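Local coordinates for protein KLLA0F12672p (Kluyveromyces lactis, PDB 4M3O) that probably removes phosphate from the heptapeptide repeats of the RNA polymerase II C-terminal domain during transcription, this piece being its zinc-binding N-terminal domain, at residues Ile8-Val11 against Val12-Tyr16; Val27-Ile30 against Ser31-Ile35; Phe55-Lys58 against Gln59-Ala62; His116-Cys119 against Ser120-Tyr123; Ser128-Leu132 against Phe133-Gly137. All coordinates share one frame; numbering follows the deposited sequence.

Contact 1 of 5, residues Ile8-Val11 against Val12-Tyr16; sequences IKEV and VLKPY
K14 reaches back over the preceding turn to E10 as helix 5-13 gives out, a helical i to i+4 salt bridge set beside a widened, pi-type turn at residues 9-11. Along K14, CB rests 3.3 Å from E10 O. CG turns anti to the backbone N (chi1 167°), which sends the chain back across the E10 side chain; CD then passes 3.8 Å from E10 OE1, and CE leads on to NZ, which forms a weak, long salt bridge of 3.4 Å to that same E10 OE1. The E10 chain folds at chi2 to bring its carboxylate within range. On the buried side, I8 and V12 run side by side, I8 CG2 being 4.1 Å from V12 CB, against L37 and I30 of helix 24-40 respectively. The wider turn is marked by I8 O, which accepts two backbone bonds, from V12 N at 2.8 Å and from L13 N at 3.2 Å.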
loop_
_atom_site.group_PDB
_atom_site.type_symbol
_atom_site.label_atom_id
_atom_site.label_comp_id
_atom_site.label_asym_id
_atom_site.label_seq_id
_atom_site.Cartn_x
_atom_site.Cartn_y
_atom_site.Cartn_z
ATOM N N ILE A 8 1.465 -2.541 -11.851
ATOM C CA ILE A 8 2.624 -2.167 -11.009
ATOM C C ILE A 8 3.933 -2.518 -11.712
ATOM O O ILE A 8 4.842 -1.693 -11.785
ATOM C CB ILE A 8 2.533 -2.819 -9.631
ATOM C CG1 ILE A 8 1.350 -2.180 -8.865
ATOM C CG2 ILE A 8 3.843 -2.634 -8.828
ATOM C CD1 ILE A 8 0.827 -3.066 -7.776
ATOM N N LYS A 9 4.003 -3.698 -12.305
ATOM C CA LYS A 9 5.230 -4.160 -12.972
ATOM C C LYS A 9 5.528 -3.253 -14.131
ATOM O O LYS A 9 6.657 -2.854 -14.344
ATOM C CB LYS A 9 5.063 -5.589 -13.435
ATOM C CG LYS A 9 5.148 -6.572 -12.281
ATOM C CD LYS A 9 4.906 -8.006 -12.737
ATOM C CE LYS A 9 5.053 -8.982 -11.576
ATOM N NZ LYS A 9 5.095 -10.383 -12.081
ATOM N N GLU A 10 4.488 -2.870 -14.844
ATOM C CA GLU A 10 4.656 -2.008 -15.995
ATOM C C GLU A 10 4.983 -0.551 -15.665
ATOM O O GLU A 10 5.832 0.058 -16.331
ATOM C CB GLU A 10 3.396 -2.074 -16.875
ATOM C CG GLU A 10 3.477 -3.106 -17.970
ATOM C CD GLU A 10 4.588 -2.782 -18.929
ATOM O OE1 GLU A 10 4.601 -1.655 -19.467
ATOM O OE2 GLU A 10 5.455 -3.653 -19.111
ATOM N N VAL A 11 4.299 0.031 -14.685
ATOM C CA VAL A 11 4.445 1.497 -14.405
ATOM C C VAL A 11 5.406 1.799 -13.252
ATOM O O VAL A 11 5.733 2.970 -13.017
ATOM C CB VAL A 11 3.072 2.181 -14.086
ATOM C CG1 VAL A 11 3.216 3.645 -13.650
ATOM C CG2 VAL A 11 2.175 2.143 -15.290
ATOM N N VAL A 12 5.821 0.789 -12.491
ATOM C CA VAL A 12 6.731 1.020 -11.385
ATOM C C VAL A 12 8.033 0.258 -11.578
ATOM O O VAL A 12 9.118 0.811 -11.467
ATOM C CB VAL A 12 6.089 0.634 -10.028
ATOM C CG1 VAL A 12 7.081 0.851 -8.892
ATOM C CG2 VAL A 12 4.827 1.453 -9.766
ATOM N N LEU A 13 7.939 -1.032 -11.815
ATOM C CA LEU A 13 9.155 -1.840 -11.787
ATOM C C LEU A 13 9.897 -2.014 -13.125
ATOM O O LEU A 13 11.040 -2.523 -13.138
ATOM C CB LEU A 13 8.812 -3.208 -11.259
ATOM C CG LEU A 13 8.402 -3.274 -9.774
ATOM C CD1 LEU A 13 7.945 -4.692 -9.512
ATOM C CD2 LEU A 13 9.534 -2.924 -8.799
ATOM N N LYS A 14 9.251 -1.613 -14.231
ATOM C CA LYS A 14 9.731 -1.979 -15.576
ATOM C C LYS A 14 11.240 -1.649 -15.759
ATOM O O LYS A 14 12.017 -2.496 -16.165
ATOM C CB LYS A 14 8.810 -1.365 -16.624
ATOM C CG LYS A 14 9.310 -1.365 -18.052
ATOM C CD LYS A 14 8.240 -0.798 -18.968
ATOM C CE LYS A 14 8.620 -1.017 -20.418
ATOM N NZ LYS A 14 7.410 -1.254 -21.254
ATOM N N PRO A 15 11.688 -0.470 -15.341
ATOM C CA PRO A 15 13.099 -0.148 -15.592
ATOM C C PRO A 15 14.100 -1.060 -14.953
ATOM O O PRO A 15 15.275 -1.011 -15.324
ATOM C CB PRO A 15 13.281 1.213 -14.931
ATOM C CG PRO A 15 11.928 1.817 -14.939
ATOM C CD PRO A 15 10.969 0.654 -14.727
ATOM N N TYR A 16 13.679 -1.801 -13.917
ATOM C CA TYR A 16 14.612 -2.431 -12.996
ATOM C C TYR A 16 14.599 -3.935 -13.179
ATOM O O TYR A 16 15.352 -4.619 -12.484
ATOM C CB TYR A 16 14.268 -2.004 -11.539
ATOM C CG TYR A 16 14.249 -0.488 -11.411
ATOM C CD1 TYR A 16 13.044 0.241 -11.276
ATOM C CD2 TYR A 16 15.425 0.234 -11.516
ATOM C CE1 TYR A 16 13.053 1.659 -11.182
ATOM C CE2 TYR A 16 15.445 1.636 -11.423
ATOM C CZ TYR A 16 14.259 2.345 -11.256
ATOM O OH TYR A 16 14.345 3.729 -11.219
#

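Contact 2 of 5, residues Val27-Ile30 against Ser31-Ile35; sequences VETI and SINLI
T29 and N33 stand side by side one turn apart on helix 24-40, pointing the same way, with T29 CG2 3.5 Å from N33 OD1. The methyl faces the amide because T29 CG2 lies anti to the backbone N, while OG1 turns back to bond to R25 O in the preceding turn. N33 OD1 also comes close to T29 O, two acceptors that cannot bond to each other; T29 O is instead taken by N33 N in the regular i to i+4 ladder.

S31 is oriented differently, folding back along its own helix. With OG beside the backbone N (chi1 -42°), its hydroxyl donates to V27 O over 3.1 Å, and S31 N donates to the same oxygen over 3.2 Å in a nearly straight bond (169°). V27 O is thus gripped twice, the hydroxyl lying further from the carbonyl plane than the amide. S31 also packs on L132, from the loop that follows helix 114-125. Losing the hydroxyl to an alanine is likely to leave V27 O with the amide bond alone and a small gap beside L132. I32 turns to another side, its CG1 3.5 Å from E28 O.

Around helix 24-40, I30 packs on V12 and L13 of helix 5-13, L34 meets F55, and V27 joins S31 against L132.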
loop_
_atom_site.group_PDB
_atom_site.type_symbol
_atom_site.label_atom_id
_atom_site.label_comp_id
_atom_site.label_asym_id
_atom_site.label_seq_id
_atom_site.Cartn_x
_atom_site.Cartn_y
_atom_site.Cartn_z
ATOM N N VAL A 27 15.652 2.455 -5.287
ATOM C CA VAL A 27 14.707 1.921 -4.286
ATOM C C VAL A 27 13.711 3.006 -3.850
ATOM O O VAL A 27 12.493 2.795 -3.810
ATOM C CB VAL A 27 15.436 1.387 -3.050
ATOM C CG1 VAL A 27 14.442 1.105 -1.942
ATOM C CG2 VAL A 27 16.184 0.094 -3.361
ATOM N N GLU A 28 14.231 4.190 -3.532
ATOM C CA GLU A 28 13.335 5.310 -3.191
ATOM C C GLU A 28 12.388 5.655 -4.353
ATOM O O GLU A 28 11.251 6.083 -4.133
ATOM C CB GLU A 28 14.156 6.553 -2.807
ATOM C CG GLU A 28 14.956 6.371 -1.522
ATOM C CD GLU A 28 15.974 7.523 -1.263
ATOM O OE1 GLU A 28 16.205 8.382 -2.164
ATOM O OE2 GLU A 28 16.569 7.563 -0.140
ATOM N N THR A 29 12.890 5.564 -5.582
ATOM C CA THR A 29 12.080 5.949 -6.753
ATOM C C THR A 29 10.907 4.930 -6.872
ATOM O O THR A 29 9.786 5.291 -7.223
ATOM C CB THR A 29 12.932 5.997 -8.052
ATOM O OG1 THR A 29 14.039 6.893 -7.882
ATOM C CG2 THR A 29 12.112 6.429 -9.332
ATOM N N ILE A 30 11.176 3.663 -6.592
ATOM C CA ILE A 30 10.127 2.604 -6.615
ATOM C C ILE A 30 9.001 2.916 -5.605
ATOM O O ILE A 30 7.812 2.987 -5.968
ATOM C CB ILE A 30 10.739 1.180 -6.334
ATOM C CG1 ILE A 30 11.629 0.733 -7.524
ATOM C CG2 ILE A 30 9.663 0.128 -6.092
ATOM C CD1 ILE A 30 12.506 -0.497 -7.242
ATOM N N SER A 31 9.395 3.178 -4.367
ATOM C CA SER A 31 8.400 3.476 -3.311
ATOM C C SER A 31 7.605 4.682 -3.708
ATOM O O SER A 31 6.422 4.629 -3.635
ATOM C CB SER A 31 9.051 3.790 -1.976
ATOM O OG SER A 31 10.071 2.882 -1.818
ATOM N N ILE A 32 8.253 5.738 -4.216
ATOM C CA ILE A 32 7.507 6.941 -4.580
ATOM C C ILE A 32 6.527 6.679 -5.698
ATOM O O ILE A 32 5.401 7.182 -5.681
ATOM C CB ILE A 32 8.430 8.092 -4.987
ATOM C CG1 ILE A 32 9.029 8.727 -3.733
ATOM C CG2 ILE A 32 7.708 9.164 -5.820
ATOM C CD1 ILE A 32 10.123 9.728 -4.066
ATOM N N ASN A 33 6.939 5.915 -6.696
ATOM C CA ASN A 33 6.063 5.684 -7.837
ATOM C C ASN A 33 4.914 4.761 -7.407
ATOM O O ASN A 33 3.775 4.929 -7.816
ATOM C CB ASN A 33 6.828 5.108 -9.041
ATOM C CG ASN A 33 7.738 6.147 -9.698
ATOM O OD1 ASN A 33 8.771 5.799 -10.271
ATOM N ND2 ASN A 33 7.380 7.424 -9.580
ATOM N N LEU A 34 5.221 3.816 -6.538
ATOM C CA LEU A 34 4.168 2.907 -6.046
ATOM C C LEU A 34 3.106 3.669 -5.195
ATOM O O LEU A 34 1.913 3.593 -5.438
ATOM C CB LEU A 34 4.806 1.742 -5.274
ATOM C CG LEU A 34 3.804 0.770 -4.644
ATOM C CD1 LEU A 34 2.965 0.101 -5.725
ATOM C CD2 LEU A 34 4.495 -0.293 -3.826
ATOM N N ILE A 35 3.557 4.442 -4.242
ATOM C CA ILE A 35 2.656 5.265 -3.434
ATOM C C ILE A 35 1.807 6.202 -4.280
ATOM O O ILE A 35 0.570 6.256 -4.129
ATOM C CB ILE A 35 3.457 5.991 -2.321
ATOM C CG1 ILE A 35 3.805 4.965 -1.222
ATOM C CG2 ILE A 35 2.650 7.126 -1.744
ATOM C CD1 ILE A 35 5.132 5.180 -0.518
#

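Contact 3 of 5, residues Phe55-Lys58 against Gln59-Ala62; sequences FLTK and QDYA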
loop_
_atom_site.group_PDB
_atom_site.type_symbol
_atom_site.label_atom_id
_atom_site.label_comp_id
_atom_site.label_asym_id
_atom_site.label_seq_id
_atom_site.Cartn_x
_atom_site.Cartn_y
_atom_site.Cartn_z
ATOM N N PHE A 55 6.745 -4.420 -1.080
ATOM C CA PHE A 55 7.328 -3.107 -1.252
ATOM C C PHE A 55 7.015 -2.122 -0.096
ATOM O O PHE A 55 7.273 -0.973 -0.261
ATOM C CB PHE A 55 6.832 -2.497 -2.553
ATOM C CG PHE A 55 7.182 -3.321 -3.761
ATOM C CD1 PHE A 55 6.190 -3.926 -4.529
ATOM C CD2 PHE A 55 8.512 -3.604 -4.044
ATOM C CE1 PHE A 55 6.534 -4.725 -5.605
ATOM C CE2 PHE A 55 8.873 -4.374 -5.128
ATOM C CZ PHE A 55 7.892 -4.944 -5.904
ATOM N N LEU A 56 6.372 -2.550 0.984
ATOM C CA LEU A 56 5.941 -1.619 2.022
ATOM C C LEU A 56 6.502 -1.982 3.375
ATOM O O LEU A 56 6.481 -3.154 3.766
ATOM C CB LEU A 56 4.432 -1.566 2.110
ATOM C CG LEU A 56 3.722 -0.967 0.886
ATOM C CD1 LEU A 56 2.246 -1.190 1.138
ATOM C CD2 LEU A 56 3.974 0.477 0.666
ATOM N N THR A 57 7.016 -0.978 4.095
ATOM C CA THR A 57 7.277 -1.129 5.523
ATOM C C THR A 57 6.028 -0.684 6.232
ATOM O O THR A 57 5.114 -0.121 5.616
ATOM C CB THR A 57 8.412 -0.238 6.018
ATOM O OG1 THR A 57 8.050 1.152 5.821
ATOM C CG2 THR A 57 9.679 -0.569 5.281
ATOM N N LYS A 58 5.972 -0.920 7.539
ATOM C CA LYS A 58 4.839 -0.543 8.302
ATOM C C LYS A 58 4.620 0.989 8.245
ATOM O O LYS A 58 3.465 1.469 8.178
ATOM C CB LYS A 58 5.023 -0.932 9.778
ATOM C CG LYS A 58 4.895 -2.386 10.132
ATOM C CD LYS A 58 5.097 -2.554 11.634
ATOM C CE LYS A 58 4.425 -3.757 12.270
ATOM N NZ LYS A 58 4.734 -4.994 11.572
ATOM N N GLN A 59 5.730 1.755 8.282
ATOM C CA GLN A 59 5.671 3.196 8.189
ATOM C C GLN A 59 5.276 3.694 6.783
ATOM O O GLN A 59 4.579 4.662 6.682
ATOM C CB GLN A 59 7.036 3.824 8.519
ATOM C CG GLN A 59 6.945 5.369 8.582
ATOM C CD GLN A 59 5.952 5.787 9.641
ATOM O OE1 GLN A 59 6.054 5.335 10.772
ATOM N NE2 GLN A 59 4.952 6.583 9.268
ATOM N N ASP A 60 5.767 3.077 5.725
ATOM C CA ASP A 60 5.330 3.459 4.371
ATOM C C ASP A 60 3.851 3.234 4.194
ATOM O O ASP A 60 3.210 3.976 3.501
ATOM C CB ASP A 60 5.991 2.608 3.258
ATOM C CG ASP A 60 7.494 2.703 3.213
ATOM O OD1 ASP A 60 8.060 3.756 3.650
ATOM O OD2 ASP A 60 8.087 1.689 2.726
ATOM N N TYR A 61 3.319 2.168 4.804
ATOM C CA TYR A 61 1.879 1.906 4.792
ATOM C C TYR A 61 1.096 2.991 5.530
ATOM O O TYR A 61 0.150 3.534 4.970
ATOM C CB TYR A 61 1.492 0.502 5.345
ATOM C CG TYR A 61 0.002 0.243 5.232
ATOM C CD1 TYR A 61 -0.599 -0.138 4.004
ATOM C CD2 TYR A 61 -0.826 0.408 6.312
ATOM C CE1 TYR A 61 -1.956 -0.382 3.896
ATOM C CE2 TYR A 61 -2.191 0.197 6.202
ATOM C CZ TYR A 61 -2.751 -0.187 4.987
ATOM O OH TYR A 61 -4.104 -0.368 4.940
ATOM N N ALA A 62 1.495 3.316 6.736
ATOM C CA ALA A 62 0.885 4.460 7.473
ATOM C C ALA A 62 0.918 5.750 6.670
ATOM O O ALA A 62 -0.067 6.493 6.664
ATOM C CB ALA A 62 1.571 4.705 8.826
HETATM O O HOH W 1 9.932 2.905 6.358
#
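L56 divides its two methyls between Y61 and D60, just ahead of the capping box that T57 and D60 form at the start of helix 58-70: CD1 meets the edge of the Y61 ring, 4.2 Å from Y61 CD1, and CD2 lies 3.9 Å from D60 CB. T57 is the N-cap. Its OG1 sits between the backbone N and the carbonyl carbon (chi1 62°), where it accepts from D60 N at 3.0 Å; in return T57 N donates to D60 OD2 at 3.2 Å, from above the carboxylate plane. A water bonds to T57 OG1 and, weakly, to D60 OD1. With an alanine at D60 the carboxylate half of the box is gone, and T57 N is likely to be left without this acceptor. T57 O opens the helical ladder by accepting from Y61 N, and K58 O follows with A62 N, while K58 NZ bonds to L127 O and F125 O. Helix 58-70 thereby starts against helix 114-125, on which Y61 meets Y123 and bonds through OH to S120, and A62 packs on Q124; D60 also touches L132, in the loop after helix 114-125.

Contact 4 of 5, residues His116-Cys119 against Ser120-Tyr123; sequences HFRC and SQFY. With ZN (zinc ion), chain C.
The Q121 amide lies over one face of the F117 ring, CD standing 3.4 Å above the ring plane and offset toward the rim, with the two planes 24° apart. Q121 NE2 comes to 3.3 Å from F117 CZ, and Q121 CG makes an off-centre CH-pi contact with the same ring. The F117 ring also meets that of Y107, nearly parallel to it. At its other end the amide joins the edge of the R118 guanidinium: R118 NH1 donates to Q121 OE1 over 2.9 Å, on a lone pair in the carbonyl plane, in a nearly straight bond (166°). The two flat groups are almost coplanar, 10° apart. A bend at chi2 brings the R118 chain alongside Q121, so the amide is fixed by a stack on one side and a bond at its oxygen.

Just before F117, H116 turns its imidazole away from these groups. Its ND1 binds the zinc ion at 2.2 Å, together with C74, C79 and C112, and its NE2 bonds to E154, a second-shell carboxylate likely to steady the ring's orientation.

Helix 114-125 thus carries one ligand of the zinc finger near its start. Further along, S120 OG bonds to Y61 OH of helix 58-70, and Y123 OH reaches M49 O of helix 46-52.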
loop_
_atom_site.group_PDB
_atom_site.type_symbol
_atom_site.label_atom_id
_atom_site.label_comp_id
_atom_site.label_asym_id
_atom_site.label_seq_id
_atom_site.Cartn_x
_atom_site.Cartn_y
_atom_site.Cartn_z
ATOM N N HIS A 116 -13.023 -1.375 8.034
ATOM C CA HIS A 116 -11.830 -0.999 7.222
ATOM C C HIS A 116 -10.684 -0.522 8.073
ATOM O O HIS A 116 -9.534 -0.832 7.761
ATOM C CB HIS A 116 -12.189 -0.085 6.043
ATOM C CG HIS A 116 -12.673 -0.848 4.848
ATOM N ND1 HIS A 116 -12.958 -0.270 3.640
ATOM C CD2 HIS A 116 -12.831 -2.185 4.662
ATOM C CE1 HIS A 116 -13.323 -1.202 2.772
ATOM N NE2 HIS A 116 -13.246 -2.377 3.370
ATOM N N PHE A 117 -10.978 0.182 9.177
ATOM C CA PHE A 117 -9.977 0.339 10.248
ATOM C C PHE A 117 -9.300 -1.018 10.653
ATOM O O PHE A 117 -8.101 -1.116 10.654
ATOM C CB PHE A 117 -10.598 1.035 11.481
ATOM C CG PHE A 117 -9.672 1.144 12.647
ATOM C CD1 PHE A 117 -8.396 1.612 12.509
ATOM C CD2 PHE A 117 -10.110 0.772 13.909
ATOM C CE1 PHE A 117 -7.551 1.715 13.611
ATOM C CE2 PHE A 117 -9.280 0.857 14.990
ATOM C CZ PHE A 117 -8.015 1.350 14.873
ATOM N N ARG A 118 -10.092 -2.037 10.968
ATOM C CA ARG A 118 -9.544 -3.335 11.418
ATOM C C ARG A 118 -8.801 -4.071 10.291
ATOM O O ARG A 118 -7.762 -4.676 10.503
ATOM C CB ARG A 118 -10.687 -4.208 12.022
ATOM C CG ARG A 118 -11.333 -3.656 13.283
ATOM C CD ARG A 118 -10.281 -3.461 14.389
ATOM N NE ARG A 118 -10.847 -3.467 15.739
ATOM C CZ ARG A 118 -10.212 -3.015 16.833
ATOM N NH1 ARG A 118 -9.013 -2.444 16.782
ATOM N NH2 ARG A 118 -10.773 -3.146 18.018
ATOM N N CYS A 119 -9.348 -4.048 9.080
ATOM C CA CYS A 119 -8.698 -4.704 7.953
ATOM C C CYS A 119 -7.325 -4.088 7.693
ATOM O O CYS A 119 -6.349 -4.780 7.362
ATOM C CB CYS A 119 -9.566 -4.604 6.692
ATOM S SG CYS A 119 -11.128 -5.483 6.728
ATOM N N SER A 120 -7.281 -2.764 7.848
ATOM C CA SER A 120 -6.084 -1.979 7.690
ATOM C C SER A 120 -5.007 -2.264 8.728
ATOM O O SER A 120 -3.829 -2.505 8.375
ATOM C CB SER A 120 -6.415 -0.448 7.647
ATOM O OG SER A 120 -5.199 0.236 7.312
ATOM N N GLN A 121 -5.386 -2.273 9.985
ATOM C CA GLN A 121 -4.519 -2.735 11.073
ATOM C C GLN A 121 -4.004 -4.205 10.891
ATOM O O GLN A 121 -2.815 -4.503 11.059
ATOM C CB GLN A 121 -5.370 -2.810 12.355
ATOM C CG GLN A 121 -5.716 -1.463 12.926
ATOM C CD GLN A 121 -6.359 -1.631 14.303
ATOM O OE1 GLN A 121 -7.345 -2.348 14.463
ATOM N NE2 GLN A 121 -5.746 -1.047 15.300
ATOM N N PHE A 122 -4.928 -5.082 10.509
ATOM C CA PHE A 122 -4.631 -6.486 10.281
ATOM C C PHE A 122 -3.535 -6.611 9.232
ATOM O O PHE A 122 -2.540 -7.350 9.418
ATOM C CB PHE A 122 -5.909 -7.206 9.852
ATOM C CG PHE A 122 -5.792 -8.712 9.742
ATOM C CD1 PHE A 122 -5.438 -9.316 8.546
ATOM C CD2 PHE A 122 -6.091 -9.561 10.834
ATOM C CE1 PHE A 122 -5.390 -10.717 8.429
ATOM C CE2 PHE A 122 -5.990 -10.968 10.723
ATOM C CZ PHE A 122 -5.654 -11.527 9.504
ATOM N N TYR A 123 -3.691 -5.861 8.145
ATOM C CA TYR A 123 -2.679 -5.873 7.081
ATOM C C TYR A 123 -1.358 -5.275 7.573
ATOM O O TYR A 123 -0.317 -5.835 7.324
ATOM C CB TYR A 123 -3.195 -5.117 5.874
ATOM C CG TYR A 123 -2.344 -5.100 4.650
ATOM C CD1 TYR A 123 -2.256 -6.216 3.822
ATOM C CD2 TYR A 123 -1.645 -3.949 4.287
ATOM C CE1 TYR A 123 -1.471 -6.176 2.685
ATOM C CE2 TYR A 123 -0.872 -3.887 3.123
ATOM C CZ TYR A 123 -0.786 -5.024 2.326
ATOM O OH TYR A 123 -0.051 -4.959 1.161
HETATM ZN ZN ZN C . -13.044 1.926 3.241
#

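Contact 5 of 5, residues Ser128-Leu132 against Phe133-Gly137; sequences SDEAL and FARVG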
loop_
_atom_site.group_PDB
_atom_site.type_symbol
_atom_site.label_atom_id
_atom_site.label_comp_id
_atom_site.label_asym_id
_atom_site.label_seq_id
_atom_site.Cartn_x
_atom_site.Cartn_y
_atom_site.Cartn_z
ATOM N N SER A 128 6.649 -5.902 7.290
ATOM C CA SER A 128 7.979 -5.984 7.874
ATOM C C SER A 128 8.477 -4.589 8.075
ATOM O O SER A 128 8.119 -3.674 7.296
ATOM C CB SER A 128 8.885 -6.721 6.858
ATOM O OG SER A 128 10.240 -6.666 7.204
ATOM N N ASP A 129 9.305 -4.389 9.102
ATOM C CA ASP A 129 10.066 -3.131 9.232
ATOM C C ASP A 129 11.445 -3.148 8.584
ATOM O O ASP A 129 12.142 -2.135 8.620
ATOM C CB ASP A 129 10.227 -2.728 10.693
ATOM C CG ASP A 129 8.982 -2.104 11.238
ATOM O OD1 ASP A 129 8.773 -2.174 12.471
ATOM O OD2 ASP A 129 8.196 -1.586 10.395
ATOM N N GLU A 130 11.846 -4.276 8.012
ATOM C CA GLU A 130 13.050 -4.350 7.146
ATOM C C GLU A 130 12.995 -3.325 6.001
ATOM O O GLU A 130 12.006 -3.220 5.248
ATOM C CB GLU A 130 13.245 -5.751 6.580
ATOM C CG GLU A 130 14.497 -5.918 5.725
ATOM C CD GLU A 130 14.870 -7.373 5.476
ATOM O OE1 GLU A 130 14.148 -8.286 5.946
ATOM O OE2 GLU A 130 15.897 -7.610 4.801
ATOM N N ALA A 131 14.081 -2.572 5.889
ATOM C CA ALA A 131 14.155 -1.502 4.954
ATOM C C ALA A 131 14.056 -2.155 3.606
ATOM O O ALA A 131 14.554 -3.284 3.408
ATOM C CB ALA A 131 15.476 -0.756 5.115
ATOM N N LEU A 132 13.380 -1.467 2.698
ATOM C CA LEU A 132 13.247 -1.927 1.323
ATOM C C LEU A 132 14.567 -2.240 0.695
ATOM O O LEU A 132 14.707 -3.230 -0.053
ATOM C CB LEU A 132 12.587 -0.874 0.463
ATOM C CG LEU A 132 11.171 -1.155 0.085
ATOM C CD1 LEU A 132 10.337 -0.779 1.311
ATOM C CD2 LEU A 132 10.780 -0.383 -1.184
ATOM N N PHE A 133 15.536 -1.383 0.980
ATOM C CA PHE A 133 16.868 -1.490 0.402
ATOM C C PHE A 133 17.482 -2.825 0.870
ATOM O O PHE A 133 18.238 -3.405 0.112
ATOM C CB PHE A 133 17.727 -0.258 0.783
ATOM C CG PHE A 133 19.140 -0.325 0.284
ATOM C CD1 PHE A 133 19.416 -0.183 -1.071
ATOM C CD2 PHE A 133 20.199 -0.517 1.175
ATOM C CE1 PHE A 133 20.718 -0.274 -1.561
ATOM C CE2 PHE A 133 21.511 -0.592 0.699
ATOM C CZ PHE A 133 21.772 -0.458 -0.667
ATOM N N ALA A 134 17.096 -3.340 2.056
ATOM C CA ALA A 134 17.643 -4.625 2.589
ATOM C C ALA A 134 16.870 -5.860 2.133
ATOM O O ALA A 134 17.193 -7.000 2.514
ATOM C CB ALA A 134 17.736 -4.596 4.114
ATOM N N ARG A 135 15.892 -5.673 1.255
ATOM C CA ARG A 135 15.084 -6.798 0.791
ATOM C C ARG A 135 15.687 -7.333 -0.529
ATOM O O ARG A 135 15.341 -6.874 -1.625
ATOM C CB ARG A 135 13.616 -6.375 0.638
ATOM C CG ARG A 135 12.934 -6.078 1.961
ATOM C CD ARG A 135 11.517 -5.556 1.748
ATOM N NE ARG A 135 10.978 -4.974 2.967
ATOM C CZ ARG A 135 9.687 -4.829 3.276
ATOM N NH1 ARG A 135 8.689 -5.148 2.458
ATOM N NH2 ARG A 135 9.386 -4.238 4.406
ATOM N N VAL A 136 16.595 -8.293 -0.415
ATOM C CA VAL A 136 17.418 -8.672 -1.583
ATOM C C VAL A 136 16.543 -9.194 -2.718
ATOM O O VAL A 136 15.736 -10.113 -2.548
ATOM C CB VAL A 136 18.538 -9.699 -1.268
ATOM C CG1 VAL A 136 19.221 -9.375 0.080
ATOM C CG2 VAL A 136 18.006 -11.130 -1.309
ATOM N N GLY A 137 16.690 -8.578 -3.875
ATOM C CA GLY A 137 15.947 -8.984 -5.062
ATOM C C GLY A 137 14.452 -8.747 -5.008
ATOM O O GLY A 137 13.777 -9.321 -5.800
HETATM O O HOH W 2 6.560 -5.826 4.419
HETATM O O HOH W 3 15.802 -3.927 -2.438
#
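R135 closes the tight part of this turn by gripping E130 O side-on with two nitrogens. NE donates over 3.1 Å to E130 O from above the carbonyl plane, while NH2 donates over 2.9 Å to E130 O within that plane; the oxygen lies close to the guanidinium plane for both. The R135 chain, extended from CG to NE, brings CG to 3.5 Å from A131 O on the way. S128 CB flanks the group, 3.5 Å from R135 NH2, and S128 OG accepts from E130 N in an ST turn that shapes the backbone offering this carbonyl. The buried guanidinium is further met by R54 O at NH1 and L56 O at NH2, and a water joins NH1 to S128 N. As the chain turns, A134 N bonds to A131 O and R135 N to L132 O, and a second water donates to L132 O and R135 O.

The other side is looser and largely exposed. There the E130 side chain runs along A134, with CG 3.9 Å from A134 CB, and its carboxylate does not reach the guanidinium.

This loop follows helix 114-125 and lies across two other helices: L132 packs on V27 and S31 of helix 24-40 and on D60 of helix 58-70, while F133 meets I24 and V27.

How the contacts relate
Contacts 1 to 3 and 5 form a connected group, whereas contact 4 holds H116, a zinc ligand. Contacts 1 and 2 have centres about 10 Å apart and meet where V12 CG1 lies 3.7 Å from I30 O. F55 of contact 3 joins both, its CZ 3.6 Å from L13 CD1 and its CB 3.5 Å from L34 CD2. Contact 5 closes the group through L132, which touches contacts 2 and 3. Contact 3 is the bridge to contact 4, through the probable Y61 OH to S120 OG hydrogen bond of 2.7 Å; the Y61 side chain is about 9 Å from the zinc. Contacts 1 and 4, with centres about 27 Å apart, do not touch.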